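Local atomic coordinates of DUF3856 domain-containing protein (Chlorobium tepidum, PDB entry 2HR2), a protein that is of unknown function but folds into an all-helical, TPR-like superhelix, a scaffold that in related families often binds partner proteins or peptides. Residues D51-D56 against L84-R89; D56-A61 against Q95-L100; K99-A104 against V129-E134. One frame throughout, in Å; residues are numbered along the deposited sequence.

Interaction 1. Residues D51-D56 against L84-R89; sequences DHAGFD and LHYFNR
Tyr86, near the end of helix 73-90, lays its ring over the backbone of Ala53 and Gly54 in the first turn of helix 52-69. The start of one helix thus meets the end of the next, as expected where consecutive antiparallel helices form a hairpin of a TPR-like superhelix. The close part of the contact is the ring face. Gly54 CA stands 4.0 Å from the centroid of the Tyr86 ring and 28° off its normal, a CH-pi contact. Ala53 O lies above the same plane, displaced toward the rim, while the methyl group of Ala53 meets the CD1-CE1 side of the ring, with CB 3.6 Å from Tyr86 CE1; it packs here although the residue as a whole is exposed. With CG anti to the backbone N (chi1 176°), the ring of Tyr86 is carried across to helix 52-69.

The contact loosens where the hydroxyl faces Asp51. Asp51 OD2 and Tyr86 OH reach toward each other but stop 4.0 Å apart, without a hydrogen bond, and Asp51 is exposed to solvent. The Asp51 carboxylate is instead engaged by its own helix: as N-cap it accepts from Gly54 N through OD1 (3.2 Å, N-H...O angle 163°), the donor arriving from above the carboxylate plane. Behind the turn, Phe55 points away from Tyr86 and packs against helices 4-24 and 27-41.

No hydrogen bond crosses between the two segments. Cohesion therefore comes from dispersion and CH-pi contact of an aromatic face with peptide backbone, while the side-chain hydrogen bond between Asp51 and Gly54 serves to cap the start of helix 52-69, with a carboxylate charge that probably also favours the positive end of its helix dipole.

Interaction 2. Residues D56-A61 against Q95-L100; sequences DAFCHA and QDEGKL
Phe58 on helix 52-69 meets two residues from the start of helix 97-114, Leu100 near the root of its ring and Glu97 near the far end. The torsion about CA-CB places CG anti to the carbonyl carbon (chi1 -74°), which carries the ring toward helix 97-114 although the CB itself is not aimed there. Starting at the root, Phe58 CB lies 3.9 Å from Leu100 CD1. One atom on, Phe58 CG is 3.5 Å from the same methyl, and Phe58 CD2 is 3.6 Å from it; CD1 and CE2 of the ring also touch it, at slightly longer range. Leu100 CD1 therefore lies over one face of the ring, slightly toward the rim on the CG side, in a CH-pi contact 3.7 Å from the centroid and 21° off the normal. At the distal end the partner changes: Phe58 CE1 comes to 3.9 Å from Glu97 CG, with CZ only a little farther off.

Glu97 thus gives its aliphatic part to the ring, lying roughly perpendicular to Phe58. Its chain continues extended beyond CG, and the carboxylate plane is turned 79° from that of the phenyl ring; OE1 accepts a hydrogen bond from Glu92 N. One turn along from Phe58, Ala61 adds a smaller apolar touch, its CB 4.2 Å from Leu100 CB. Consistent with its small side chain, the CA atoms of Ala61 and Leu100 are 6.2 Å apart.

The contact joins helix 52-69 to the next helix but one, 97-114, with helix 73-90 packing beside them. Tyr86 and Phe87 of that helix pack on Glu97, while Leu15 of helix 4-24 also lies against Phe58.

Interaction 3. Residues K99-A104 against V129-E134; sequences KLWISA and VEMIEE
The methyl end of Met131, a selenomethionine, projects from helix 118-134 into the corner formed by the Trp101 indole and the Ile102 side chain. CE sits over the five-membered ring of Trp101, 3.5 Å from its centroid and 10° off the normal, a CH-pi contact. The bend at chi3 (67°) turns this methyl onto the ring, with SE standing farther above the same face, 4.9 Å from the centroid, in a Met-aromatic contact. The second wall of the corner is Ile102, whose CG1 lies 3.6 Å from Met131 CE as the two side chains run antiparallel alongside one another. These helices, 97-114 and 118-134, follow each other as an antiparallel hairpin of the TPR-like fold, with segment axes 10.3 Å apart and N-to-C directions 165° apart. Phe87 of helix 73-90 packs from the other side of the indole plane, so an alanine in place of Trp101 would probably leave the Met131 methyl without its platform and open a gap between it and Phe87. Ile102 CD1 is a second bump, meeting Ile132 CG1 at 4.3 Å, beside Met145 and Met146 of helix 142-157.

How the interactions relate
Interaction 1 joins helix 52-69 to 73-90, interaction 2 joins 52-69 to 97-114, and interaction 3 joins 97-114 to 118-134. Interactions 1 and 2 share Asp56 and lie about 8 Å apart between centres; Tyr86 CD2 reaches Ala57 CB at 3.4 Å, and Phe87 CE1 reaches Glu97 CG at 3.6 Å. Interactions 2 and 3, centres about 11 Å apart, overlap at Lys99 and Leu100: Leu100 faces helix 52-69, whereas Trp101 and Ile102 face helix 118-134. Interactions 1 and 3 are about 16 Å apart between centres yet touch, with Leu84 CD2 3.8 Å from Ala104 CB. The function is unknown and these contacts include no assigned site; a glycerol, probably from crystallisation, hydrogen-bonds Ser103.

Interaction 1. Residues D51-D56 against L84-R89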
ATOM      1  N   ASP A  51      16.450   6.451   3.586  1.00 60.63           N
ATOM      2  CA  ASP A  51      15.683   6.470   2.340  1.00 60.82           C
ATOM      3  C   ASP A  51      14.257   6.958   2.612  1.00 60.46           C
ATOM      4  O   ASP A  51      13.336   6.156   2.737  1.00 60.83           O
ATOM      5  CB  ASP A  51      15.681   5.072   1.704  1.00 60.93           C
ATOM      6  CG  ASP A  51      14.977   5.031   0.353  1.00 62.57           C
ATOM      7  OD1 ASP A  51      14.676   6.097  -0.224  1.00 64.06           O
ATOM      8  OD2 ASP A  51      14.728   3.916  -0.142  1.00 66.38           O
ATOM      9  N   HIS A  52      14.084   8.278   2.694  1.00 60.16           N
ATOM     10  CA  HIS A  52      12.770   8.875   2.965  1.00 59.93           C
ATOM     11  C   HIS A  52      11.727   8.578   1.895  1.00 60.02           C
ATOM     12  O   HIS A  52      10.578   8.289   2.221  1.00 60.22           O
ATOM     13  CB  HIS A  52      12.869  10.396   3.142  1.00 59.38           C
ATOM     14  CG  HIS A  52      13.459  10.818   4.450  1.00 58.94           C
ATOM     15  ND1 HIS A  52      14.807  11.061   4.618  1.00 59.36           N
ATOM     16  CD2 HIS A  52      12.883  11.049   5.653  1.00 60.00           C
ATOM     17  CE1 HIS A  52      15.035  11.420   5.867  1.00 58.88           C
ATOM     18  NE2 HIS A  52      13.885  11.420   6.517  1.00 60.51           N
ATOM     19  N   ALA A  53      12.120   8.661   0.630  1.00 60.15           N
ATOM     20  CA  ALA A  53      11.201   8.411  -0.476  1.00 60.30           C
ATOM     21  C   ALA A  53      10.622   6.996  -0.414  1.00 60.62           C
ATOM     22  O   ALA A  53       9.404   6.807  -0.489  1.00 60.52           O
ATOM     23  CB  ALA A  53      11.903   8.641  -1.799  1.00 60.16           C
ATOM     24  N   GLY A  54      11.509   6.014  -0.265  1.00 60.82           N
ATOM     25  CA  GLY A  54      11.110   4.615  -0.168  1.00 60.68           C
ATOM     26  C   GLY A  54      10.336   4.305   1.098  1.00 60.40           C
ATOM     27  O   GLY A  54       9.323   3.620   1.049  1.00 60.29           O
ATOM     28  N   PHE A  55      10.808   4.818   2.228  1.00 59.99           N
ATOM     29  CA  PHE A  55      10.146   4.580   3.498  1.00 59.74           C
ATOM     30  C   PHE A  55       8.734   5.162   3.512  1.00 60.14           C
ATOM     31  O   PHE A  55       7.800   4.503   3.970  1.00 60.29           O
ATOM     32  CB  PHE A  55      10.967   5.148   4.649  1.00 58.47           C
ATOM     33  CG  PHE A  55      10.424   4.800   6.000  1.00 57.26           C
ATOM     34  CD1 PHE A  55      10.669   3.554   6.552  1.00 55.82           C
ATOM     35  CD2 PHE A  55       9.669   5.711   6.719  1.00 56.73           C
ATOM     36  CE1 PHE A  55      10.174   3.222   7.794  1.00 56.42           C
ATOM     37  CE2 PHE A  55       9.169   5.387   7.968  1.00 57.62           C
ATOM     38  CZ  PHE A  55       9.421   4.142   8.505  1.00 56.90           C
ATOM     39  N   ASP A  56       8.577   6.388   3.019  1.00 60.46           N
ATOM     40  CA  ASP A  56       7.252   7.013   2.943  1.00 61.12           C
ATOM     41  C   ASP A  56       6.318   6.223   2.010  1.00 61.08           C
ATOM     42  O   ASP A  56       5.117   6.101   2.282  1.00 61.01           O
ATOM     43  CB  ASP A  56       7.350   8.487   2.511  1.00 61.57           C
ATOM     44  CG  ASP A  56       7.954   9.388   3.594  1.00 63.51           C
ATOM     45  OD1 ASP A  56       7.879   9.046   4.791  1.00 68.43           O
ATOM     46  OD2 ASP A  56       8.497  10.457   3.246  1.00 66.03           O
ATOM     47  N   LEU A  84       2.084   5.082  -5.169  1.00 60.64           N
ATOM     48  CA  LEU A  84       2.271   4.796  -6.587  1.00 60.49           C
ATOM     49  C   LEU A  84       3.122   5.844  -7.305  1.00 60.20           C
ATOM     50  O   LEU A  84       3.789   5.523  -8.289  1.00 60.16           O
ATOM     51  CB  LEU A  84       0.914   4.632  -7.272  1.00 60.24           C
ATOM     52  CG  LEU A  84       0.108   3.420  -6.794  1.00 61.29           C
ATOM     53  CD1 LEU A  84      -1.333   3.496  -7.274  1.00 61.91           C
ATOM     54  CD2 LEU A  84       0.754   2.110  -7.235  1.00 62.30           C
ATOM     55  N   HIS A  85       3.105   7.085  -6.820  1.00 60.35           N
ATOM     56  CA  HIS A  85       3.936   8.146  -7.396  1.00 60.58           C
ATOM     57  C   HIS A  85       5.409   7.735  -7.303  1.00 60.72           C
ATOM     58  O   HIS A  85       6.193   8.017  -8.202  1.00 60.86           O
ATOM     59  CB  HIS A  85       3.699   9.484  -6.680  1.00 60.59           C
ATOM     60  CG  HIS A  85       4.463  10.636  -7.264  1.00 61.48           C
ATOM     61  ND1 HIS A  85       4.050  11.308  -8.396  1.00 63.00           N
ATOM     62  CD2 HIS A  85       5.601  11.249  -6.860  1.00 62.32           C
ATOM     63  CE1 HIS A  85       4.907  12.275  -8.672  1.00 62.34           C
ATOM     64  NE2 HIS A  85       5.857  12.262  -7.754  1.00 62.19           N
ATOM     65  N   TYR A  86       5.766   7.055  -6.214  1.00 60.86           N
ATOM     66  CA  TYR A  86       7.123   6.548  -6.017  1.00 60.27           C
ATOM     67  C   TYR A  86       7.381   5.269  -6.817  1.00 60.07           C
ATOM     68  O   TYR A  86       8.386   5.170  -7.520  1.00 59.70           O
ATOM     69  CB  TYR A  86       7.389   6.284  -4.528  1.00 59.65           C
ATOM     70  CG  TYR A  86       8.740   5.656  -4.247  1.00 59.08           C
ATOM     71  CD1 TYR A  86       9.894   6.432  -4.201  1.00 58.32           C
ATOM     72  CD2 TYR A  86       8.861   4.286  -4.020  1.00 58.42           C
ATOM     73  CE1 TYR A  86      11.133   5.862  -3.944  1.00 58.23           C
ATOM     74  CE2 TYR A  86      10.098   3.706  -3.762  1.00 58.40           C
ATOM     75  CZ  TYR A  86      11.229   4.503  -3.725  1.00 58.85           C
ATOM     76  OH  TYR A  86      12.458   3.945  -3.466  1.00 59.74           O
ATOM     77  N   PHE A  87       6.484   4.291  -6.702  1.00 60.38           N
ATOM     78  CA  PHE A  87       6.672   3.004  -7.382  1.00 60.59           C
ATOM     79  C   PHE A  87       6.713   3.097  -8.910  1.00 60.58           C
ATOM     80  O   PHE A  87       7.449   2.346  -9.550  1.00 60.66           O
ATOM     81  CB  PHE A  87       5.623   1.972  -6.950  1.00 60.60           C
ATOM     82  CG  PHE A  87       5.741   1.540  -5.513  1.00 60.17           C
ATOM     83  CD1 PHE A  87       6.901   0.943  -5.045  1.00 60.24           C
ATOM     84  CD2 PHE A  87       4.669   1.675  -4.645  1.00 60.71           C
ATOM     85  CE1 PHE A  87       7.003   0.530  -3.727  1.00 60.38           C
ATOM     86  CE2 PHE A  87       4.764   1.259  -3.325  1.00 61.06           C
ATOM     87  CZ  PHE A  87       5.932   0.684  -2.867  1.00 60.88           C
ATOM     88  N   ASN A  88       5.935   3.999  -9.498  1.00 60.62           N
ATOM     89  CA  ASN A  88       5.957   4.156 -10.949  1.00 60.40           C
ATOM     90  C   ASN A  88       7.288   4.745 -11.426  1.00 60.47           C
ATOM     91  O   ASN A  88       7.720   4.462 -12.542  1.00 60.78           O
ATOM     92  CB  ASN A  88       4.771   4.996 -11.433  1.00 59.83           C
ATOM     93  CG  ASN A  88       3.428   4.295 -11.232  1.00 60.26           C
ATOM     94  OD1 ASN A  88       3.360   3.090 -10.956  1.00 62.50           O
ATOM     95  ND2 ASN A  88       2.352   5.052 -11.376  1.00 59.07           N
ATOM     96  N   ARG A  89       7.946   5.532 -10.575  1.00 60.69           N
ATOM     97  CA  ARG A  89       9.233   6.139 -10.911  1.00 60.82           C
ATOM     98  C   ARG A  89      10.426   5.240 -10.568  1.00 61.21           C
ATOM     99  O   ARG A  89      11.217   4.909 -11.452  1.00 61.64           O
ATOM    100  CB  ARG A  89       9.392   7.491 -10.203  1.00 59.98           C
TER

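Interaction 2. Residues D56-A61 against Q95-L100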
ATOM      1  N   ASP A  56       8.577   6.388   3.019  1.00 60.46           N
ATOM      2  CA  ASP A  56       7.252   7.013   2.943  1.00 61.12           C
ATOM      3  C   ASP A  56       6.318   6.223   2.010  1.00 61.08           C
ATOM      4  O   ASP A  56       5.117   6.101   2.282  1.00 61.01           O
ATOM      5  CB  ASP A  56       7.350   8.487   2.511  1.00 61.57           C
ATOM      6  CG  ASP A  56       7.954   9.388   3.594  1.00 63.51           C
ATOM      7  OD1 ASP A  56       7.879   9.046   4.791  1.00 68.43           O
ATOM      8  OD2 ASP A  56       8.497  10.457   3.246  1.00 66.03           O
ATOM      9  N   ALA A  57       6.871   5.675   0.930  1.00 60.77           N
ATOM     10  CA  ALA A  57       6.085   4.860   0.005  1.00 60.75           C
ATOM     11  C   ALA A  57       5.540   3.611   0.690  1.00 60.95           C
ATOM     12  O   ALA A  57       4.383   3.244   0.496  1.00 61.47           O
ATOM     13  CB  ALA A  57       6.926   4.468  -1.198  1.00 60.95           C
ATOM     14  N   PHE A  58       6.379   2.968   1.493  1.00 61.06           N
ATOM     15  CA  PHE A  58       5.999   1.761   2.215  1.00 61.33           C
ATOM     16  C   PHE A  58       4.897   2.093   3.220  1.00 60.98           C
ATOM     17  O   PHE A  58       3.929   1.346   3.350  1.00 61.30           O
ATOM     18  CB  PHE A  58       7.218   1.180   2.935  1.00 62.67           C
ATOM     19  CG  PHE A  58       8.222   0.494   2.029  1.00 64.95           C
ATOM     20  CD1 PHE A  58       8.395   0.856   0.690  1.00 68.28           C
ATOM     21  CD2 PHE A  58       9.069  -0.471   2.562  1.00 69.81           C
ATOM     22  CE1 PHE A  58       9.344   0.230  -0.102  1.00 69.58           C
ATOM     23  CE2 PHE A  58      10.023  -1.099   1.775  1.00 71.34           C
ATOM     24  CZ  PHE A  58      10.160  -0.747   0.440  1.00 69.72           C
ATOM     25  N   CYS A  59       5.044   3.218   3.917  1.00 60.80           N
ATOM     26  CA  CYS A  59       4.045   3.664   4.886  1.00 61.31           C
ATOM     27  C   CYS A  59       2.708   3.970   4.213  1.00 61.20           C
ATOM     28  O   CYS A  59       1.650   3.590   4.730  1.00 61.36           O
ATOM     29  CB  CYS A  59       4.532   4.906   5.642  1.00 61.36           C
ATOM     30  SG  CYS A  59       5.967   4.638   6.697  1.00 63.59           S
ATOM     31  N   HIS A  60       2.757   4.664   3.075  1.00 60.94           N
ATOM     32  CA  HIS A  60       1.539   4.987   2.319  1.00 60.99           C
ATOM     33  C   HIS A  60       0.828   3.745   1.763  1.00 60.80           C
ATOM     34  O   HIS A  60      -0.403   3.718   1.686  1.00 60.48           O
ATOM     35  CB  HIS A  60       1.828   5.963   1.174  1.00 61.26           C
ATOM     36  CG  HIS A  60       1.980   7.387   1.608  1.00 61.28           C
ATOM     37  ND1 HIS A  60       3.179   8.063   1.545  1.00 62.06           N
ATOM     38  CD2 HIS A  60       1.079   8.265   2.108  1.00 62.04           C
ATOM     39  CE1 HIS A  60       3.008   9.298   1.979  1.00 62.19           C
ATOM     40  NE2 HIS A  60       1.743   9.446   2.329  1.00 62.54           N
ATOM     41  N   ALA A  61       1.594   2.735   1.358  1.00 60.51           N
ATOM     42  CA  ALA A  61       1.013   1.492   0.865  1.00 60.83           C
ATOM     43  C   ALA A  61       0.249   0.821   1.995  1.00 60.76           C
ATOM     44  O   ALA A  61      -0.908   0.426   1.831  1.00 61.13           O
ATOM     45  CB  ALA A  61       2.099   0.565   0.352  1.00 61.49           C
ATOM     46  N   GLN A  95      11.514  -7.390  -6.548  1.00 60.93           N
ATOM     47  CA  GLN A  95      12.170  -7.336  -5.238  1.00 61.27           C
ATOM     48  C   GLN A  95      11.065  -7.333  -4.210  1.00 61.09           C
ATOM     49  O   GLN A  95       9.907  -7.179  -4.587  1.00 61.63           O
ATOM     50  CB  GLN A  95      13.083  -6.130  -5.106  1.00 61.54           C
ATOM     51  CG  GLN A  95      14.161  -6.138  -6.183  1.00 63.62           C
ATOM     52  CD  GLN A  95      15.469  -5.510  -5.751  1.00 65.92           C
ATOM     53  OE1 GLN A  95      15.673  -5.190  -4.577  1.00 70.33           O
ATOM     54  NE2 GLN A  95      16.379  -5.357  -6.702  1.00 66.79           N
ATOM     55  N   ASP A  96      11.392  -7.506  -2.930  1.00 61.06           N
ATOM     56  CA  ASP A  96      10.352  -7.521  -1.884  1.00 62.28           C
ATOM     57  C   ASP A  96       9.426  -6.315  -1.997  1.00 62.01           C
ATOM     58  O   ASP A  96       8.223  -6.422  -1.778  1.00 62.05           O
ATOM     59  CB  ASP A  96      10.941  -7.608  -0.480  1.00 63.82           C
ATOM     60  CG  ASP A  96      11.279  -9.028  -0.088  1.00 70.37           C
ATOM     61  OD1 ASP A  96      11.791  -9.792  -0.937  1.00 76.26           O
ATOM     62  OD2 ASP A  96      11.027  -9.372   1.085  1.00 80.39           O
ATOM     63  N   GLU A  97      10.026  -5.177  -2.334  1.00 61.85           N
ATOM     64  CA  GLU A  97       9.344  -3.916  -2.625  1.00 62.04           C
ATOM     65  C   GLU A  97       8.097  -4.117  -3.511  1.00 61.09           C
ATOM     66  O   GLU A  97       7.066  -3.480  -3.292  1.00 60.92           O
ATOM     67  CB  GLU A  97      10.362  -3.009  -3.351  1.00 62.49           C
ATOM     68  CG  GLU A  97       9.977  -1.554  -3.547  1.00 65.10           C
ATOM     69  CD  GLU A  97      11.028  -0.761  -4.335  1.00 64.90           C
ATOM     70  OE1 GLU A  97      11.340  -1.144  -5.487  1.00 70.70           O
ATOM     71  OE2 GLU A  97      11.519   0.268  -3.818  1.00 71.07           O
ATOM     72  N   GLY A  98       8.211  -4.997  -4.508  1.00 60.62           N
ATOM     73  CA  GLY A  98       7.126  -5.304  -5.443  1.00 60.65           C
ATOM     74  C   GLY A  98       5.819  -5.750  -4.814  1.00 60.94           C
ATOM     75  O   GLY A  98       4.747  -5.504  -5.368  1.00 61.12           O
ATOM     76  N   LYS A  99       5.900  -6.413  -3.663  1.00 60.79           N
ATOM     77  CA  LYS A  99       4.701  -6.844  -2.943  1.00 60.92           C
ATOM     78  C   LYS A  99       3.886  -5.636  -2.477  1.00 60.87           C
ATOM     79  O   LYS A  99       2.655  -5.655  -2.523  1.00 61.31           O
ATOM     80  CB  LYS A  99       5.069  -7.737  -1.753  1.00 60.22           C
ATOM     81  CG  LYS A  99       5.697  -9.055  -2.176  1.00 62.11           C
ATOM     82  CD  LYS A  99       5.933  -9.999  -1.015  1.00 62.90           C
ATOM     83  CE  LYS A  99       7.013  -9.525  -0.060  1.00 65.01           C
ATOM     84  NZ  LYS A  99       7.190 -10.519   1.043  1.00 67.49           N
ATOM     85  N   LEU A 100       4.574  -4.587  -2.035  1.00 61.11           N
ATOM     86  CA  LEU A 100       3.900  -3.357  -1.620  1.00 61.14           C
ATOM     87  C   LEU A 100       3.388  -2.557  -2.827  1.00 60.63           C
ATOM     88  O   LEU A 100       2.394  -1.848  -2.708  1.00 60.41           O
ATOM     89  CB  LEU A 100       4.807  -2.501  -0.729  1.00 61.42           C
ATOM     90  CG  LEU A 100       5.142  -3.097   0.646  1.00 61.97           C
ATOM     91  CD1 LEU A 100       6.155  -2.241   1.392  1.00 62.89           C
ATOM     92  CD2 LEU A 100       3.882  -3.278   1.491  1.00 63.39           C
TER

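Interaction 3. Residues K99-A104 against V129-E134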
ATOM      1  N   LYS A  99       5.900  -6.413  -3.663  1.00 60.79           N
ATOM      2  CA  LYS A  99       4.701  -6.844  -2.943  1.00 60.92           C
ATOM      3  C   LYS A  99       3.886  -5.636  -2.477  1.00 60.87           C
ATOM      4  O   LYS A  99       2.655  -5.655  -2.523  1.00 61.31           O
ATOM      5  CB  LYS A  99       5.069  -7.737  -1.753  1.00 60.22           C
ATOM      6  CG  LYS A  99       5.697  -9.055  -2.176  1.00 62.11           C
ATOM      7  CD  LYS A  99       5.933  -9.999  -1.015  1.00 62.90           C
ATOM      8  CE  LYS A  99       7.013  -9.525  -0.060  1.00 65.01           C
ATOM      9  NZ  LYS A  99       7.190 -10.519   1.043  1.00 67.49           N
ATOM     10  N   LEU A 100       4.574  -4.587  -2.035  1.00 61.11           N
ATOM     11  CA  LEU A 100       3.900  -3.357  -1.620  1.00 61.14           C
ATOM     12  C   LEU A 100       3.388  -2.557  -2.827  1.00 60.63           C
ATOM     13  O   LEU A 100       2.394  -1.848  -2.708  1.00 60.41           O
ATOM     14  CB  LEU A 100       4.807  -2.501  -0.729  1.00 61.42           C
ATOM     15  CG  LEU A 100       5.142  -3.097   0.646  1.00 61.97           C
ATOM     16  CD1 LEU A 100       6.155  -2.241   1.392  1.00 62.89           C
ATOM     17  CD2 LEU A 100       3.882  -3.278   1.491  1.00 63.39           C
ATOM     18  N   TRP A 101       4.063  -2.666  -3.971  1.00 60.26           N
ATOM     19  CA  TRP A 101       3.621  -1.993  -5.194  1.00 60.17           C
ATOM     20  C   TRP A 101       2.253  -2.573  -5.561  1.00 60.69           C
ATOM     21  O   TRP A 101       1.285  -1.833  -5.732  1.00 60.36           O
ATOM     22  CB  TRP A 101       4.599  -2.250  -6.343  1.00 59.81           C
ATOM     23  CG  TRP A 101       4.419  -1.389  -7.577  1.00 59.18           C
ATOM     24  CD1 TRP A 101       3.339  -0.615  -7.910  1.00 59.09           C
ATOM     25  CD2 TRP A 101       5.312  -1.321  -8.695  1.00 58.80           C
ATOM     26  NE1 TRP A 101       3.543  -0.017  -9.130  1.00 59.42           N
ATOM     27  CE2 TRP A 101       4.739  -0.444  -9.639  1.00 58.03           C
ATOM     28  CE3 TRP A 101       6.557  -1.898  -8.978  1.00 59.69           C
ATOM     29  CZ2 TRP A 101       5.361  -0.132 -10.840  1.00 58.11           C
ATOM     30  CZ3 TRP A 101       7.176  -1.585 -10.173  1.00 59.23           C
ATOM     31  CH2 TRP A 101       6.577  -0.710 -11.091  1.00 59.65           C
ATOM     32  N   ILE A 102       2.188  -3.902  -5.661  1.00 60.82           N
ATOM     33  CA  ILE A 102       0.957  -4.611  -6.006  1.00 60.58           C
ATOM     34  C   ILE A 102      -0.155  -4.264  -5.018  1.00 60.80           C
ATOM     35  O   ILE A 102      -1.297  -4.033  -5.418  1.00 61.34           O
ATOM     36  CB  ILE A 102       1.182  -6.151  -6.070  1.00 60.36           C
ATOM     37  CG1 ILE A 102       2.089  -6.506  -7.254  1.00 60.61           C
ATOM     38  CG2 ILE A 102      -0.156  -6.897  -6.221  1.00 60.59           C
ATOM     39  CD1 ILE A 102       2.506  -7.956  -7.318  1.00 60.54           C
ATOM     40  N   SER A 103       0.190  -4.219  -3.737  1.00 60.63           N
ATOM     41  CA  SER A 103      -0.755  -3.856  -2.686  1.00 60.43           C
ATOM     42  C   SER A 103      -1.373  -2.476  -2.930  1.00 60.34           C
ATOM     43  O   SER A 103      -2.583  -2.301  -2.802  1.00 60.37           O
ATOM     44  CB  SER A 103      -0.047  -3.877  -1.325  1.00 59.75           C
ATOM     45  OG  SER A 103      -0.873  -3.360  -0.293  1.00 61.47           O
ATOM     46  N   ALA A 104      -0.534  -1.503  -3.273  1.00 60.50           N
ATOM     47  CA  ALA A 104      -0.994  -0.138  -3.527  1.00 60.70           C
ATOM     48  C   ALA A 104      -1.936  -0.052  -4.727  1.00 60.73           C
ATOM     49  O   ALA A 104      -2.907   0.703  -4.701  1.00 60.87           O
ATOM     50  CB  ALA A 104       0.194   0.786  -3.725  1.00 60.81           C
ATOM     51  N   VAL A 129      -3.836  -8.222 -11.628  1.00 60.32           N
ATOM     52  CA  VAL A 129      -3.651  -9.577 -12.139  1.00 60.13           C
ATOM     53  C   VAL A 129      -2.413  -9.649 -13.031  1.00 60.26           C
ATOM     54  O   VAL A 129      -1.625 -10.580 -12.913  1.00 60.60           O
ATOM     55  CB  VAL A 129      -4.892 -10.088 -12.909  1.00 60.18           C
ATOM     56  CG1 VAL A 129      -4.634 -11.481 -13.492  1.00 59.05           C
ATOM     57  CG2 VAL A 129      -6.119 -10.116 -11.997  1.00 60.22           C
ATOM     58  N   GLU A 130      -2.241  -8.661 -13.907  1.00 60.53           N
ATOM     59  CA  GLU A 130      -1.086  -8.620 -14.807  1.00 61.01           C
ATOM     60  C   GLU A 130       0.243  -8.564 -14.045  1.00 60.29           C
ATOM     61  O   GLU A 130       1.199  -9.248 -14.408  1.00 59.78           O
ATOM     62  CB  GLU A 130      -1.204  -7.452 -15.796  1.00 60.73           C
ATOM     63  CG  GLU A 130      -2.275  -7.673 -16.875  1.00 62.91           C
ATOM     64  CD  GLU A 130      -2.461  -6.476 -17.807  1.00 63.72           C
ATOM     65  OE1 GLU A 130      -2.445  -5.320 -17.324  1.00 70.79           O
ATOM     66  OE2 GLU A 130      -2.650  -6.689 -19.026  1.00 68.50           O
HETATM   67  N   MSE A 131       0.292  -7.773 -12.979  1.00 60.37           N
HETATM   68  CA  MSE A 131       1.511  -7.655 -12.169  1.00 60.38           C
HETATM   69  C   MSE A 131       1.842  -8.935 -11.412  1.00 60.53           C
HETATM   70  O   MSE A 131       3.010  -9.287 -11.273  1.00 60.96           O
HETATM   71  CB  MSE A 131       1.411  -6.480 -11.198  1.00 60.17           C
HETATM   72  CG  MSE A 131       1.440  -5.134 -11.896  1.00 60.51           C
HETATM   73 SE   MSE A 131       0.996  -3.665 -10.723  0.75 58.89          SE
HETATM   74  CE  MSE A 131       2.542  -3.705  -9.544  1.00 63.18           C
ATOM     75  N   ILE A 132       0.815  -9.624 -10.923  1.00 60.50           N
ATOM     76  CA  ILE A 132       1.007 -10.892 -10.221  1.00 60.38           C
ATOM     77  C   ILE A 132       1.611 -11.928 -11.177  1.00 60.66           C
ATOM     78  O   ILE A 132       2.500 -12.692 -10.787  1.00 60.74           O
ATOM     79  CB  ILE A 132      -0.315 -11.406  -9.603  1.00 59.88           C
ATOM     80  CG1 ILE A 132      -0.728 -10.504  -8.442  1.00 59.64           C
ATOM     81  CG2 ILE A 132      -0.164 -12.839  -9.087  1.00 60.71           C
ATOM     82  CD1 ILE A 132      -2.136 -10.729  -7.952  1.00 61.30           C
ATOM     83  N   GLU A 133       1.128 -11.955 -12.419  1.00 60.67           N
ATOM     84  CA  GLU A 133       1.678 -12.863 -13.424  1.00 61.09           C
ATOM     85  C   GLU A 133       3.128 -12.517 -13.716  1.00 61.13           C
ATOM     86  O   GLU A 133       3.999 -13.383 -13.708  1.00 61.58           O
ATOM     87  CB  GLU A 133       0.930 -12.763 -14.746  1.00 61.27           C
ATOM     88  CG  GLU A 133      -0.469 -13.283 -14.741  1.00 62.12           C
ATOM     89  CD  GLU A 133      -1.136 -13.031 -16.066  1.00 63.65           C
ATOM     90  OE1 GLU A 133      -2.186 -12.358 -16.071  1.00 68.28           O
ATOM     91  OE2 GLU A 133      -0.584 -13.454 -17.106  1.00 64.80           O
ATOM     92  N   GLU A 134       3.358 -11.232 -13.977  1.00 61.31           N
ATOM     93  CA  GLU A 134       4.669 -10.709 -14.339  1.00 62.06           C
ATOM     94  C   GLU A 134       5.722 -10.937 -13.260  1.00 60.86           C
ATOM     95  O   GLU A 134       6.866 -11.254 -13.566  1.00 60.80           O
ATOM     96  CB  GLU A 134       4.543  -9.206 -14.621  1.00 62.36           C
ATOM     97  CG  GLU A 134       5.679  -8.608 -15.440  1.00 66.11           C
ATOM     98  CD  GLU A 134       5.482  -7.122 -15.737  1.00 66.01           C
ATOM     99  OE1 GLU A 134       4.668  -6.459 -15.053  1.00 71.47           O
ATOM    100  OE2 GLU A 134       6.153  -6.615 -16.662  1.00 73.27           O
TER